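Local coordinates for protein dehydroascorbate reductase (Chlamydomonas reinhardtii, PDB 5XFT) that probably catalyses the glutathione-dependent reduction of dehydroascorbate to ascorbate, as a member of the DHAR family within the glutathione S-transferase superfamily, at residues L18-F23 / L162-V167; F104-A109 / V122-E127; P144-Q149 / G153-L158; K170-W175 / A206-W211. All coordinates share one frame; numbering follows the deposited sequence.

Interaction 1 (L18-F23 / L162-V167)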
loop_
_atom_site.group_PDB
_atom_site.type_symbol
_atom_site.label_atom_id
_atom_site.label_comp_id
_atom_site.label_asym_id
_atom_site.label_seq_id
_atom_site.Cartn_x
_atom_site.Cartn_y
_atom_site.Cartn_z
ATOM N N LEU A 18 1.175 0.479 14.471
ATOM C CA LEU A 18 0.756 0.804 13.114
ATOM C C LEU A 18 -0.376 -0.112 12.677
ATOM O O LEU A 18 -0.363 -1.312 12.963
ATOM C CB LEU A 18 1.942 0.678 12.148
ATOM C CG LEU A 18 1.670 0.733 10.637
ATOM C CD1 LEU A 18 1.041 2.078 10.229
ATOM C CD2 LEU A 18 2.945 0.484 9.835
ATOM N N LEU A 19 -1.361 0.454 11.979
ATOM C CA LEU A 19 -2.449 -0.353 11.449
ATOM C C LEU A 19 -2.334 -0.462 9.923
ATOM O O LEU A 19 -1.248 -0.268 9.355
ATOM C CB LEU A 19 -3.786 0.212 11.932
ATOM C CG LEU A 19 -4.033 -0.050 13.434
ATOM C CD1 LEU A 19 -5.443 0.337 13.862
ATOM C CD2 LEU A 19 -3.714 -1.505 13.826
ATOM N N ASP A 20 -3.454 -0.755 9.259
ATOM C CA ASP A 20 -3.440 -1.493 7.999
ATOM C C ASP A 20 -3.701 -0.660 6.743
ATOM O O ASP A 20 -3.826 -1.244 5.660
ATOM C CB ASP A 20 -4.474 -2.616 8.062
ATOM C CG ASP A 20 -5.881 -2.086 8.257
ATOM O OD1 ASP A 20 -6.087 -1.298 9.205
ATOM O OD2 ASP A 20 -6.770 -2.416 7.442
ATOM N N CYS A 21 -3.796 0.663 6.839
ATOM C CA CYS A 21 -4.186 1.455 5.671
ATOM C C CYS A 21 -3.199 1.267 4.523
ATOM O O CYS A 21 -2.002 1.539 4.695
ATOM C CB CYS A 21 -4.287 2.935 6.012
ATOM S SG CYS A 21 -4.667 3.961 4.566
ATOM N N PRO A 22 -3.648 0.816 3.351
ATOM C CA PRO A 22 -2.699 0.551 2.255
ATOM C C PRO A 22 -2.121 1.807 1.625
ATOM O O PRO A 22 -1.042 1.733 1.020
ATOM C CB PRO A 22 -3.543 -0.242 1.247
ATOM C CG PRO A 22 -4.948 0.208 1.501
ATOM C CD PRO A 22 -5.031 0.454 2.993
ATOM N N PHE A 23 -2.792 2.957 1.749
ATOM C CA PHE A 23 -2.264 4.195 1.183
ATOM C C PHE A 23 -1.185 4.798 2.079
ATOM O O PHE A 23 -0.116 5.208 1.597
ATOM C CB PHE A 23 -3.415 5.172 0.938
ATOM C CG PHE A 23 -4.507 4.592 0.090
ATOM C CD1 PHE A 23 -4.455 4.699 -1.287
ATOM C CD2 PHE A 23 -5.567 3.904 0.664
ATOM C CE1 PHE A 23 -5.450 4.144 -2.083
ATOM C CE2 PHE A 23 -6.565 3.347 -0.126
ATOM C CZ PHE A 23 -6.505 3.468 -1.502
ATOM N N LEU A 162 -2.028 -5.701 -2.950
ATOM C CA LEU A 162 -1.945 -7.147 -3.120
ATOM C C LEU A 162 -1.906 -7.856 -1.771
ATOM O O LEU A 162 -2.509 -8.927 -1.606
ATOM C CB LEU A 162 -0.716 -7.500 -3.957
ATOM C CG LEU A 162 -0.461 -8.976 -4.252
ATOM C CD1 LEU A 162 -1.521 -9.530 -5.182
ATOM C CD2 LEU A 162 0.925 -9.155 -4.845
ATOM N N TYR A 163 -1.192 -7.276 -0.804
ATOM C CA TYR A 163 -1.158 -7.810 0.555
ATOM C C TYR A 163 -2.569 -7.944 1.118
ATOM O O TYR A 163 -2.985 -9.026 1.566
ATOM C CB TYR A 163 -0.312 -6.879 1.425
ATOM C CG TYR A 163 0.125 -7.424 2.769
ATOM C CD1 TYR A 163 0.158 -8.789 3.024
ATOM C CD2 TYR A 163 0.494 -6.558 3.788
ATOM C CE1 TYR A 163 0.561 -9.267 4.252
ATOM C CE2 TYR A 163 0.896 -7.026 5.012
ATOM C CZ TYR A 163 0.927 -8.378 5.246
ATOM O OH TYR A 163 1.330 -8.834 6.480
ATOM N N HIS A 164 -3.324 -6.841 1.082
ATOM C CA HIS A 164 -4.715 -6.872 1.516
ATOM C C HIS A 164 -5.517 -7.906 0.739
ATOM O O HIS A 164 -6.353 -8.613 1.315
ATOM C CB HIS A 164 -5.344 -5.490 1.357
ATOM C CG HIS A 164 -5.007 -4.544 2.462
ATOM N ND1 HIS A 164 -5.962 -4.020 3.307
ATOM C CD2 HIS A 164 -3.822 -4.025 2.863
ATOM C CE1 HIS A 164 -5.381 -3.219 4.181
ATOM N NE2 HIS A 164 -4.083 -3.204 3.935
ATOM N N ALA A 165 -5.272 -8.017 -0.568
ATOM C CA ALA A 165 -6.064 -8.922 -1.397
ATOM C C ALA A 165 -5.872 -10.370 -0.964
ATOM O O ALA A 165 -6.845 -11.079 -0.680
ATOM C CB ALA A 165 -5.708 -8.740 -2.874
ATOM N N VAL A 166 -4.620 -10.830 -0.889
ATOM C CA VAL A 166 -4.402 -12.236 -0.567
ATOM C C VAL A 166 -4.830 -12.533 0.868
ATOM O O VAL A 166 -5.530 -13.524 1.124
ATOM C CB VAL A 166 -2.942 -12.656 -0.848
ATOM C CG1 VAL A 166 -2.591 -12.411 -2.309
ATOM C CG2 VAL A 166 -1.956 -11.933 0.052
ATOM N N VAL A 167 -4.473 -11.660 1.817
ATOM C CA VAL A 167 -4.786 -11.933 3.220
ATOM C C VAL A 167 -6.294 -11.927 3.442
ATOM O O VAL A 167 -6.880 -12.905 3.930
ATOM C CB VAL A 167 -4.083 -10.921 4.138
ATOM C CG1 VAL A 167 -4.610 -11.042 5.559
ATOM C CG2 VAL A 167 -2.576 -11.139 4.107
#

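Interaction 2 (F104-A109 / V122-E127)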
loop_
_atom_site.group_PDB
_atom_site.type_symbol
_atom_site.label_atom_id
_atom_site.label_comp_id
_atom_site.label_asym_id
_atom_site.label_seq_id
_atom_site.Cartn_x
_atom_site.Cartn_y
_atom_site.Cartn_z
ATOM N N PHE A 104 -7.355 -3.295 -6.394
ATOM C CA PHE A 104 -8.027 -2.963 -5.142
ATOM C C PHE A 104 -9.534 -2.784 -5.303
ATOM O O PHE A 104 -10.284 -3.321 -4.473
ATOM C CB PHE A 104 -7.365 -1.725 -4.525
ATOM C CG PHE A 104 -7.974 -1.290 -3.225
ATOM C CD1 PHE A 104 -8.920 -0.279 -3.193
ATOM C CD2 PHE A 104 -7.597 -1.884 -2.033
ATOM C CE1 PHE A 104 -9.481 0.127 -1.996
ATOM C CE2 PHE A 104 -8.153 -1.484 -0.836
ATOM C CZ PHE A 104 -9.096 -0.477 -0.819
ATOM N N PRO A 105 -10.044 -2.054 -6.307
ATOM C CA PRO A 105 -11.509 -1.947 -6.433
ATOM C C PRO A 105 -12.212 -3.273 -6.659
ATOM O O PRO A 105 -13.289 -3.492 -6.091
ATOM C CB PRO A 105 -11.684 -1.004 -7.632
ATOM C CG PRO A 105 -10.448 -0.182 -7.641
ATOM C CD PRO A 105 -9.354 -1.118 -7.214
ATOM N N ASN A 106 -11.657 -4.157 -7.494
ATOM C CA ASN A 106 -12.287 -5.453 -7.730
ATOM C C ASN A 106 -12.262 -6.297 -6.468
ATOM O O ASN A 106 -13.256 -6.936 -6.111
ATOM C CB ASN A 106 -11.576 -6.197 -8.866
ATOM C CG ASN A 106 -11.744 -5.519 -10.213
ATOM O OD1 ASN A 106 -12.748 -4.858 -10.470
ATOM N ND2 ASN A 106 -10.753 -5.677 -11.077
ATOM N N PHE A 107 -11.111 -6.322 -5.791
ATOM C CA PHE A 107 -10.974 -7.077 -4.552
ATOM C C PHE A 107 -11.931 -6.568 -3.481
ATOM O O PHE A 107 -12.517 -7.361 -2.724
ATOM C CB PHE A 107 -9.512 -7.010 -4.103
ATOM C CG PHE A 107 -9.327 -7.004 -2.631
ATOM C CD1 PHE A 107 -9.662 -8.117 -1.875
ATOM C CD2 PHE A 107 -8.776 -5.899 -2.006
ATOM C CE1 PHE A 107 -9.482 -8.118 -0.523
ATOM C CE2 PHE A 107 -8.582 -5.890 -0.655
ATOM C CZ PHE A 107 -8.935 -7.000 0.094
ATOM N N ARG A 108 -12.123 -5.257 -3.418
ATOM C CA ARG A 108 -13.090 -4.704 -2.486
ATOM C C ARG A 108 -14.513 -5.063 -2.891
ATOM O O ARG A 108 -15.313 -5.466 -2.043
ATOM C CB ARG A 108 -12.922 -3.189 -2.389
ATOM C CG ARG A 108 -13.991 -2.524 -1.544
ATOM C CD ARG A 108 -13.833 -1.028 -1.546
ATOM N NE ARG A 108 -13.957 -0.487 -2.891
ATOM C CZ ARG A 108 -13.700 0.774 -3.214
ATOM N NH1 ARG A 108 -13.289 1.631 -2.287
ATOM N NH2 ARG A 108 -13.842 1.169 -4.470
ATOM N N ALA A 109 -14.848 -4.931 -4.178
ATOM C CA ALA A 109 -16.191 -5.287 -4.621
ATOM C C ALA A 109 -16.488 -6.753 -4.350
ATOM O O ALA A 109 -17.652 -7.135 -4.180
ATOM C CB ALA A 109 -16.359 -4.972 -6.108
ATOM N N VAL A 122 -14.794 -11.268 -9.581
ATOM C CA VAL A 122 -13.757 -12.291 -9.506
ATOM C C VAL A 122 -13.019 -12.384 -10.832
ATOM O O VAL A 122 -11.775 -12.417 -10.876
ATOM C CB VAL A 122 -14.374 -13.645 -9.102
ATOM C CG1 VAL A 122 -13.339 -14.763 -9.207
ATOM C CG2 VAL A 122 -14.931 -13.580 -7.693
ATOM N N ALA A 123 -13.769 -12.410 -11.938
ATOM C CA ALA A 123 -13.126 -12.481 -13.248
ATOM C C ALA A 123 -12.194 -11.288 -13.471
ATOM O O ALA A 123 -11.021 -11.455 -13.837
ATOM C CB ALA A 123 -14.190 -12.569 -14.341
ATOM N N ALA A 124 -12.696 -10.075 -13.218
ATOM C CA ALA A 124 -11.897 -8.869 -13.424
ATOM C C ALA A 124 -10.648 -8.875 -12.548
ATOM O O ALA A 124 -9.541 -8.553 -13.012
ATOM C CB ALA A 124 -12.749 -7.633 -13.146
ATOM N N LEU A 125 -10.806 -9.238 -11.272
ATOM C CA LEU A 125 -9.657 -9.353 -10.382
ATOM C C LEU A 125 -8.597 -10.252 -10.988
ATOM O O LEU A 125 -7.407 -9.904 -11.004
ATOM C CB LEU A 125 -10.083 -9.897 -9.014
ATOM C CG LEU A 125 -8.902 -10.151 -8.074
ATOM C CD1 LEU A 125 -8.250 -8.822 -7.699
ATOM C CD2 LEU A 125 -9.310 -10.925 -6.830
ATOM N N GLU A 126 -9.012 -11.402 -11.522
ATOM C CA GLU A 126 -8.020 -12.339 -12.034
ATOM C C GLU A 126 -7.364 -11.809 -13.306
ATOM O O GLU A 126 -6.216 -12.157 -13.607
ATOM C CB GLU A 126 -8.642 -13.717 -12.267
ATOM C CG GLU A 126 -7.562 -14.809 -12.330
ATOM C CD GLU A 126 -7.806 -15.884 -13.382
ATOM O OE1 GLU A 126 -7.744 -15.582 -14.597
ATOM O OE2 GLU A 126 -7.991 -17.053 -12.984
ATOM N N GLU A 127 -8.069 -10.975 -14.073
ATOM C CA GLU A 127 -7.391 -10.282 -15.167
ATOM C C GLU A 127 -6.305 -9.340 -14.638
ATOM O O GLU A 127 -5.207 -9.261 -15.207
ATOM C CB GLU A 127 -8.401 -9.518 -16.023
ATOM C CG GLU A 127 -7.749 -8.543 -16.985
ATOM C CD GLU A 127 -8.698 -8.020 -18.043
ATOM O OE1 GLU A 127 -8.313 -8.038 -19.228
ATOM O OE2 GLU A 127 -9.820 -7.584 -17.702
#

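Interaction 3 (P144-Q149 / G153-L158)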
loop_
_atom_site.group_PDB
_atom_site.type_symbol
_atom_site.label_atom_id
_atom_site.label_comp_id
_atom_site.label_asym_id
_atom_site.label_seq_id
_atom_site.Cartn_x
_atom_site.Cartn_y
_atom_site.Cartn_z
ATOM N N PRO A 144 12.808 -9.538 -9.183
ATOM C CA PRO A 144 11.452 -10.023 -8.875
ATOM C C PRO A 144 10.435 -8.930 -8.559
ATOM O O PRO A 144 9.229 -9.222 -8.529
ATOM C CB PRO A 144 11.680 -10.927 -7.659
ATOM C CG PRO A 144 12.880 -10.344 -6.987
ATOM C CD PRO A 144 13.737 -9.708 -8.052
ATOM N N LEU A 145 10.870 -7.693 -8.329
ATOM C CA LEU A 145 9.964 -6.581 -8.089
ATOM C C LEU A 145 9.771 -5.765 -9.360
ATOM O O LEU A 145 10.541 -5.861 -10.317
ATOM C CB LEU A 145 10.495 -5.678 -6.974
ATOM C CG LEU A 145 11.039 -6.361 -5.730
ATOM C CD1 LEU A 145 11.601 -5.312 -4.808
ATOM C CD2 LEU A 145 9.943 -7.155 -5.046
ATOM N N PHE A 146 8.726 -4.937 -9.354
ATOM C CA PHE A 146 8.517 -4.018 -10.465
ATOM C C PHE A 146 9.699 -3.081 -10.657
ATOM O O PHE A 146 9.880 -2.549 -11.755
ATOM C CB PHE A 146 7.240 -3.201 -10.251
ATOM C CG PHE A 146 5.980 -4.004 -10.370
ATOM C CD1 PHE A 146 5.338 -4.480 -9.238
ATOM C CD2 PHE A 146 5.434 -4.285 -11.617
ATOM C CE1 PHE A 146 4.179 -5.219 -9.340
ATOM C CE2 PHE A 146 4.268 -5.024 -11.727
ATOM C CZ PHE A 146 3.640 -5.492 -10.586
ATOM N N GLY A 147 10.492 -2.855 -9.611
ATOM C CA GLY A 147 11.691 -2.050 -9.717
ATOM C C GLY A 147 12.923 -2.924 -9.715
ATOM O O GLY A 147 13.956 -2.566 -9.139
ATOM N N GLY A 148 12.810 -4.088 -10.347
ATOM C CA GLY A 148 13.896 -5.043 -10.405
ATOM C C GLY A 148 14.272 -5.593 -9.049
ATOM O O GLY A 148 13.568 -6.437 -8.488
ATOM N N GLN A 149 15.382 -5.109 -8.505
ATOM C CA GLN A 149 15.897 -5.622 -7.245
ATOM C C GLN A 149 15.423 -4.831 -6.036
ATOM O O GLN A 149 15.502 -5.342 -4.913
ATOM C CB GLN A 149 17.428 -5.633 -7.283
ATOM C CG GLN A 149 18.019 -6.750 -8.130
ATOM C CD GLN A 149 17.888 -8.101 -7.458
ATOM O OE1 GLN A 149 17.984 -8.208 -6.234
ATOM N NE2 GLN A 149 17.661 -9.140 -8.255
ATOM N N GLY A 153 7.991 2.792 -7.416
ATOM C CA GLY A 153 6.742 3.494 -7.159
ATOM C C GLY A 153 5.538 2.595 -7.359
ATOM O O GLY A 153 4.544 2.685 -6.627
ATOM N N THR A 154 5.628 1.693 -8.342
ATOM C CA THR A 154 4.591 0.695 -8.575
ATOM C C THR A 154 4.572 -0.357 -7.471
ATOM O O THR A 154 3.500 -0.817 -7.067
ATOM C CB THR A 154 4.807 0.052 -9.944
ATOM O OG1 THR A 154 4.533 1.020 -10.965
ATOM C CG2 THR A 154 3.906 -1.159 -10.126
ATOM N N ASP A 155 5.746 -0.750 -6.971
ATOM C CA ASP A 155 5.796 -1.616 -5.799
ATOM C C ASP A 155 5.115 -0.950 -4.611
ATOM O O ASP A 155 4.328 -1.578 -3.893
ATOM C CB ASP A 155 7.247 -1.939 -5.448
ATOM C CG ASP A 155 7.902 -2.870 -6.441
ATOM O OD1 ASP A 155 7.244 -3.831 -6.886
ATOM O OD2 ASP A 155 9.080 -2.623 -6.779
ATOM N N CYS A 156 5.423 0.332 -4.386
ATOM C CA CYS A 156 4.871 1.046 -3.243
ATOM C C CYS A 156 3.361 1.182 -3.343
ATOM O O CYS A 156 2.671 1.148 -2.318
ATOM C CB CYS A 156 5.523 2.423 -3.118
ATOM S SG CYS A 156 7.298 2.362 -2.718
ATOM N N SER A 157 2.828 1.331 -4.558
ATOM C CA SER A 157 1.380 1.459 -4.696
ATOM C C SER A 157 0.669 0.106 -4.677
ATOM O O SER A 157 -0.408 -0.025 -4.083
ATOM C CB SER A 157 1.040 2.205 -5.983
ATOM O OG SER A 157 -0.364 2.235 -6.177
ATOM N N LEU A 158 1.245 -0.907 -5.320
ATOM C CA LEU A 158 0.528 -2.148 -5.581
ATOM C C LEU A 158 0.784 -3.222 -4.544
ATOM O O LEU A 158 -0.102 -4.043 -4.287
ATOM C CB LEU A 158 0.902 -2.705 -6.958
ATOM C CG LEU A 158 0.291 -2.039 -8.187
ATOM C CD1 LEU A 158 0.637 -2.848 -9.422
ATOM C CD2 LEU A 158 -1.220 -1.902 -8.036
#

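Interaction 4 (K170-W175 / A206-W211)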
loop_
_atom_site.group_PDB
_atom_site.type_symbol
_atom_site.label_atom_id
_atom_site.label_comp_id
_atom_site.label_asym_id
_atom_site.label_seq_id
_atom_site.Cartn_x
_atom_site.Cartn_y
_atom_site.Cartn_z
ATOM N N LYS A 170 -8.270 -14.664 1.463
ATOM C CA LYS A 170 -8.084 -15.980 2.065
ATOM C C LYS A 170 -8.873 -16.108 3.361
ATOM O O LYS A 170 -9.416 -17.178 3.662
ATOM C CB LYS A 170 -6.599 -16.244 2.307
ATOM C CG LYS A 170 -6.303 -17.472 3.158
ATOM C CD LYS A 170 -6.799 -18.751 2.503
ATOM C CE LYS A 170 -6.301 -19.979 3.254
ATOM N NZ LYS A 170 -6.730 -19.986 4.682
ATOM N N HIS A 171 -8.968 -15.026 4.136
ATOM C CA HIS A 171 -9.624 -15.142 5.436
ATOM C C HIS A 171 -11.147 -15.145 5.318
ATOM O O HIS A 171 -11.826 -15.946 5.972
ATOM C CB HIS A 171 -9.171 -14.017 6.357
ATOM C CG HIS A 171 -9.879 -14.002 7.673
ATOM N ND1 HIS A 171 -11.038 -13.287 7.887
ATOM C CD2 HIS A 171 -9.599 -14.625 8.841
ATOM C CE1 HIS A 171 -11.438 -13.463 9.133
ATOM N NE2 HIS A 171 -10.580 -14.268 9.735
ATOM N N PHE A 172 -11.701 -14.252 4.503
ATOM C CA PHE A 172 -13.145 -14.077 4.429
ATOM C C PHE A 172 -13.818 -14.952 3.383
ATOM O O PHE A 172 -15.032 -15.176 3.473
ATOM C CB PHE A 172 -13.479 -12.615 4.130
ATOM C CG PHE A 172 -13.168 -11.675 5.263
ATOM C CD1 PHE A 172 -13.953 -11.659 6.401
ATOM C CD2 PHE A 172 -12.099 -10.802 5.182
ATOM C CE1 PHE A 172 -13.674 -10.795 7.439
ATOM C CE2 PHE A 172 -11.817 -9.936 6.217
ATOM C CZ PHE A 172 -12.606 -9.932 7.347
ATOM N N LYS A 173 -13.076 -15.442 2.390
ATOM C CA LYS A 173 -13.676 -16.157 1.276
ATOM C C LYS A 173 -12.997 -17.483 0.961
ATOM O O LYS A 173 -13.466 -18.202 0.074
ATOM C CB LYS A 173 -13.668 -15.282 0.014
ATOM C CG LYS A 173 -14.546 -14.041 0.092
ATOM C CD LYS A 173 -16.017 -14.384 -0.084
ATOM C CE LYS A 173 -16.820 -13.185 -0.578
ATOM N NZ LYS A 173 -17.317 -12.339 0.535
ATOM N N GLY A 174 -11.907 -17.824 1.641
ATOM C CA GLY A 174 -11.176 -19.029 1.307
ATOM C C GLY A 174 -10.496 -18.940 -0.043
ATOM O O GLY A 174 -9.836 -19.890 -0.477
ATOM N N TRP A 175 -10.658 -17.801 -0.716
ATOM C CA TRP A 175 -9.991 -17.561 -1.987
ATOM C C TRP A 175 -8.481 -17.662 -1.814
ATOM O O TRP A 175 -7.935 -17.390 -0.742
ATOM C CB TRP A 175 -10.372 -16.183 -2.528
ATOM C CG TRP A 175 -9.788 -15.847 -3.869
ATOM C CD1 TRP A 175 -10.372 -16.034 -5.090
ATOM C CD2 TRP A 175 -8.511 -15.239 -4.126
ATOM N NE1 TRP A 175 -9.537 -15.588 -6.088
ATOM C CE2 TRP A 175 -8.389 -15.099 -5.524
ATOM C CE3 TRP A 175 -7.458 -14.807 -3.310
ATOM C CZ2 TRP A 175 -7.261 -14.545 -6.122
ATOM C CZ3 TRP A 175 -6.340 -14.257 -3.906
ATOM C CH2 TRP A 175 -6.249 -14.133 -5.299
ATOM N N ALA A 206 -4.129 -7.110 11.553
ATOM C CA ALA A 206 -4.483 -5.717 11.311
ATOM C C ALA A 206 -5.346 -5.595 10.061
ATOM O O ALA A 206 -6.345 -4.867 10.057
ATOM C CB ALA A 206 -3.221 -4.861 11.196
ATOM N N ILE A 207 -4.993 -6.332 9.002
ATOM C CA ILE A 207 -5.794 -6.326 7.779
ATOM C C ILE A 207 -7.188 -6.884 8.048
ATOM O O ILE A 207 -8.206 -6.294 7.657
ATOM C CB ILE A 207 -5.079 -7.122 6.672
ATOM C CG1 ILE A 207 -3.653 -6.598 6.472
ATOM C CG2 ILE A 207 -5.876 -7.066 5.377
ATOM C CD1 ILE A 207 -2.826 -7.412 5.472
ATOM N N ILE A 208 -7.250 -8.041 8.718
ATOM C CA ILE A 208 -8.529 -8.687 8.994
ATOM C C ILE A 208 -9.417 -7.769 9.820
ATOM O O ILE A 208 -10.592 -7.563 9.498
ATOM C CB ILE A 208 -8.311 -10.040 9.701
ATOM C CG1 ILE A 208 -7.429 -10.971 8.866
ATOM C CG2 ILE A 208 -9.640 -10.701 10.004
ATOM C CD1 ILE A 208 -7.797 -11.000 7.413
ATOM N N ALA A 209 -8.873 -7.206 10.897
ATOM C CA ALA A 209 -9.639 -6.304 11.748
ATOM C C ALA A 209 -10.073 -5.063 10.983
ATOM O O ALA A 209 -11.194 -4.574 11.168
ATOM C CB ALA A 209 -8.813 -5.914 12.975
ATOM N N GLY A 210 -9.196 -4.533 10.127
ATOM C CA GLY A 210 -9.583 -3.401 9.308
ATOM C C GLY A 210 -10.801 -3.701 8.459
ATOM O O GLY A 210 -11.726 -2.890 8.376
ATOM N N TRP A 211 -10.834 -4.884 7.845
ATOM C CA TRP A 211 -11.931 -5.199 6.937
ATOM C C TRP A 211 -13.183 -5.688 7.663
ATOM O O TRP A 211 -14.298 -5.458 7.177
ATOM C CB TRP A 211 -11.461 -6.223 5.909
ATOM C CG TRP A 211 -10.637 -5.589 4.846
ATOM C CD1 TRP A 211 -9.273 -5.599 4.733
ATOM C CD2 TRP A 211 -11.126 -4.808 3.756
ATOM N NE1 TRP A 211 -8.885 -4.885 3.617
ATOM C CE2 TRP A 211 -10.006 -4.386 3.004
ATOM C CE3 TRP A 211 -12.405 -4.428 3.335
ATOM C CZ2 TRP A 211 -10.131 -3.605 1.857
ATOM C CZ3 TRP A 211 -12.528 -3.658 2.193
ATOM C CH2 TRP A 211 -11.395 -3.254 1.466
#

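Interaction 1 (L18-F23 / L162-V167)
His-164 of helix 153-173 reaches Asp-20 and Pro-22 with its imidazole, and each partner meets a different part of the ring. The carbonyl oxygen of Asp-20 sits at the ring edge, near its plane, and accepts a weak, bent hydrogen bond from NE2 (His-164 NE2 to Asp-20 O 2.6 Å, 124° at the hydrogen). Pro-22 covers one face, its CD lying 3.9 Å from His-164 CE1. The Asp-20 side chain crosses the histidine at about a right angle, yet its carboxylate is tilted only 20° from the imidazole plane, with Asp-20 OD2 3.6 Å from His-164 CE1. A first torsion of -80°, with CG beside the backbone N, directs the imidazole off the helix toward the loop. The segment 18-23 leads into helix 22-33 of the thioredoxin-like domain. There Cys-21, at the N-cap, begins a CxxC pattern that probably marks the active-site cysteine, as in other dehydroascorbate reductases. The contact thus spans the two domains of the glutathione S-transferase fold. On the other nitrogen, His-164 ND1 is hydrogen-bonded to the indole NE1 of Trp-211. Since an indole N-H can only donate, ND1 would be the acceptor, leaving NE2 to donate, consistent with the tautomer protonated at NE2.

Interaction 2 (F104-A109 / V122-E127)
Asn-106 and Leu-125 face each other where the backbones come nearest, their CA atoms 5.4 Å apart and Asn-106 CB within 4.0 Å of Leu-125 CB. The axes approach to 8.6 Å and run roughly antiparallel, with a signed crossing angle of -150°. With CG beside its own backbone N (chi1 -67°), the asparagine lays its amide against the partner helix, where ND2 lies 3.5 Å from Ala-124 CB. The amide therefore meets methyl and backbone instead of finding a hydrogen-bonding partner in 122-127. Helices 103-112 and 118-138 belong to the all-helical C-terminal domain of the glutathione S-transferase fold, and they pack here as consecutive members of its bundle. On the buried side, contact is apolar: Phe-107 CB stands 4.2 Å from Leu-125 CD1, while the phenyl ring itself turns away from Leu-125 and meets Trp-211 edge-to-face. Leu-125 continues inward to Leu-169 of helix 153-173. The other margin is more open. Ala-124, which offers its methyl and backbone to the amide, is partly exposed, and beyond it Ala-123 and Glu-127 lie at the surface. Glu-126 points away from helix 103-112 and makes a salt bridge through OE2 with Arg-180 NH2.

Interaction 3 (P144-Q149 / G153-L158)
Asp-155, its CG beside its own backbone N (chi1 -71°), swings its carboxylate to the Leu-145 to Gly-148 turn and takes a backbone N-H on each oxygen. Phe-146 N donates to Asp-155 OD1 at 3.1 Å, along the syn lone pair (146° at the hydrogen). Gly-147 N reaches Asp-155 OD2 at 3.2 Å, also from the syn side but 28° out of the carboxylate plane. Both oxygens have further partners: OD1 is hydrogen-bonded to Tyr-187 OH, and OD2 receives a weak bond from Asn-152 N. That last bond, from the residue just before the helix to the side chain three places on, is one half of a capping box, as found at this helix in the glutathione S-transferase fold. Through these bonds the carboxylate links the first turn of helix 153-173 to the loop before it. The turn is type I, closed by Leu-145 N to Gly-148 O and, weakly, by Gly-148 N to Leu-145 O. Thr-154 CG2 makes a CH-pi contact over one face of the Phe-146 ring, 3.7 Å from its centroid, while Asp-155 OD1 lies at the ring edge. Thr-154 OG1 is satisfied by Ser-93 OG.

Interaction 4 (K170-W175 / A206-W211)
The first torsion of His-171 (chi1 175°) sets CG opposite the backbone N and carries the imidazole out to Ile-208, while that of Phe-172 (chi1 -69°) brings the phenyl ring beside it toward Trp-211. The isoleucine touches the histidine with two branches. Its CG2 methyl lies over one imidazole face, 3.6 Å from the centroid of the His-171 ring and 19° off the normal, a CH-pi contact; its CD1 reaches past to His-171 CB at 3.5 Å. Phe-172 runs alongside Ile-208, pointing the other way, with CZ 4.1 Å from Ile-208 CG2, and its ring edge meets the backbone, Phe-172 CZ standing 3.8 Å from Ile-208 O. Over the centre of one phenyl face sits His-171 ND1, so the two aromatic residues pack on each other as well as on the partner helix. At the far end Phe-172 CE2 comes 3.7 Å from Trp-211 CB, before the indole leads away. His-171 is the solvent-exposed side of the contact, and Trp-211 the buried one. Here the end of helix 153-173 lies against helix 204-212, near the C terminus. Phe-172 also touches Ile-215, and helix 103-112 borders the inner side, where Leu-111 meets both Phe-172 and Trp-211.

How the interactions relate
From the N terminus, the chain first passes 18-23 at the start of helix 22-33 and is met again by 162-167, so interaction 1 closes a long loop of 138 residues and joins the thioredoxin-like domain to the helical one. Nested within that loop, one after the other, lie interaction 2, which pairs helices 103-112 and 118-138, and interaction 3, a short local closure at the start of helix 153-173. Interaction 4 opens after interaction 1 has closed and brings helix 204-212 back to the end of helix 153-173. None of the loops cross. Helix 153-173 serves interactions 3, 1 and 4 in order along its length, and interactions 1, 2 and 4 all touch one another.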